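Local coordinates for protein profilin-1A (Acanthamoeba castellanii, PDB 1ACF) that binds monomeric actin, blocking its polymerization at high concentrations and enhancing it at low ones, and by binding PIP2 inhibits formation of IP3 and DG, at residues 4-9 with 19-24. Residues are numbered along the deposited sequence; the frame is centred on the assembly and turned at random.
Sequences TYVDTN and AAILGL
V6 and Y5 of helix 2-11 rest on A19 and I21 of strand 18-23, joining the N-terminal helix to the antiparallel sheet of the profilin fold. The helix runs nearly antiparallel to the strand, at 156°, with the short axes 7.9 Å apart at their closest. No hydrogen bond links the segments; the contact is apolar and mostly buried. A19 and I21, alternate residues of the strand, direct their CB atoms toward the helix, whereas the CB of A20 between them points away. I21 can be followed outward. From its CB, CG1 lies anti to the carbonyl carbon (chi1 -76°) and passes V6, whose CG2 is 4.2 Å from I21 CG1. The nearly extended second torsion (168°) then carries CD1 on to Y5: I21 CD1 meets Y5 CB at 3.5 Å and lies 4.0 Å from Y5 CD2, coming at the ring obliquely. The same side chain also touches W2, W29 and L96, so it links the helix with both strands that flank 18-23. Y5 packs in addition against W2, the two rings meeting with their planes well tilted, and against L120 of the C-terminal helix 106-121. Both segments fall in the N-terminal region predicted to bind actin, and the Y5 side chain is about 12 Å from that of K115, an actin-binding site. V6 lays both methyls against the strand backbone where the two segments' CA atoms come nearest, V6 CA being 5.6 Å from A19 CA: CG2 reaches the backbone at A20 CA, while V6 CG1 lies 3.7 Å from A19 O.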
# COMPACT_ATOMS: atom_id res chain seq x y z
N THR A 4 -4.93 14.61 -3.08
CA THR A 4 -4.53 15.08 -1.77
C THR A 4 -4.15 14.01 -0.78
O THR A 4 -3.18 14.23 -0.03
CB THR A 4 -5.67 15.99 -1.13
OG1 THR A 4 -5.99 16.89 -2.22
CG2 THR A 4 -5.32 16.67 0.17
N TYR A 5 -4.89 12.92 -0.63
CA TYR A 5 -4.64 11.87 0.33
C TYR A 5 -3.18 11.38 0.25
O TYR A 5 -2.50 11.24 1.25
CB TYR A 5 -5.57 10.61 0.21
CG TYR A 5 -6.98 10.99 0.65
CD1 TYR A 5 -7.18 11.76 1.78
CD2 TYR A 5 -8.09 10.65 -0.10
CE1 TYR A 5 -8.44 12.17 2.18
CE2 TYR A 5 -9.37 11.01 0.28
CZ TYR A 5 -9.55 11.79 1.42
OH TYR A 5 -10.81 12.18 1.82
N VAL A 6 -2.85 11.05 -0.97
CA VAL A 6 -1.58 10.59 -1.48
C VAL A 6 -0.49 11.65 -1.29
O VAL A 6 0.53 11.38 -0.62
CB VAL A 6 -1.82 10.21 -2.97
CG1 VAL A 6 -0.59 10.42 -3.80
CG2 VAL A 6 -2.37 8.81 -3.19
N ASP A 7 -0.67 12.85 -1.84
CA ASP A 7 0.37 13.92 -1.80
C ASP A 7 0.62 14.45 -0.44
O ASP A 7 1.79 14.46 0.09
CB ASP A 7 0.06 14.99 -2.84
CG ASP A 7 0.12 14.51 -4.27
OD1 ASP A 7 0.80 13.53 -4.72
OD2 ASP A 7 -0.57 15.20 -5.08
N THR A 8 -0.43 14.93 0.18
CA THR A 8 -0.44 15.49 1.51
C THR A 8 -0.54 14.58 2.70
O THR A 8 0.20 14.74 3.70
CB THR A 8 -1.65 16.54 1.65
OG1 THR A 8 -1.59 17.39 0.46
CG2 THR A 8 -1.54 17.32 2.94
N ASN A 9 -1.44 13.61 2.68
CA ASN A 9 -1.70 12.76 3.88
C ASN A 9 -0.77 11.60 3.99
O ASN A 9 -0.58 11.00 5.08
CB ASN A 9 -3.21 12.47 3.93
CG ASN A 9 -4.04 13.73 4.15
OD1 ASN A 9 -3.94 14.39 5.21
ND2 ASN A 9 -4.83 14.16 3.16
N ALA A 19 3.29 6.81 -2.61
CA ALA A 19 1.95 6.24 -2.16
C ALA A 19 0.96 6.22 -3.30
O ALA A 19 0.92 7.02 -4.25
CB ALA A 19 1.45 7.01 -0.95
N ALA A 20 0.08 5.24 -3.27
CA ALA A 20 -1.00 5.15 -4.28
C ALA A 20 -2.27 4.72 -3.52
O ALA A 20 -2.13 4.22 -2.39
CB ALA A 20 -0.70 4.19 -5.40
N ILE A 21 -3.40 4.98 -4.15
CA ILE A 21 -4.71 4.59 -3.61
C ILE A 21 -5.43 3.81 -4.71
O ILE A 21 -5.63 4.37 -5.81
CB ILE A 21 -5.62 5.69 -3.02
CG1 ILE A 21 -5.20 6.18 -1.62
CG2 ILE A 21 -7.06 5.09 -2.94
CD1 ILE A 21 -5.97 7.48 -1.23
N LEU A 22 -5.67 2.54 -4.38
CA LEU A 22 -6.39 1.73 -5.39
C LEU A 22 -7.85 1.36 -5.03
O LEU A 22 -8.32 1.39 -3.89
CB LEU A 22 -5.65 0.40 -5.54
CG LEU A 22 -4.34 0.17 -6.20
CD1 LEU A 22 -3.37 1.29 -5.95
CD2 LEU A 22 -3.87 -1.18 -5.68
N GLY A 23 -8.49 0.89 -6.08
CA GLY A 23 -9.84 0.33 -6.11
C GLY A 23 -9.64 -1.20 -5.94
O GLY A 23 -8.60 -1.76 -6.22
N LEU A 24 -10.71 -1.84 -5.46
CA LEU A 24 -10.76 -3.30 -5.23
C LEU A 24 -10.72 -4.02 -6.55
O LEU A 24 -10.49 -5.26 -6.54
CB LEU A 24 -11.89 -3.63 -4.24
CG LEU A 24 -11.78 -3.20 -2.79
CD1 LEU A 24 -12.95 -3.78 -1.97
CD2 LEU A 24 -10.50 -3.73 -2.18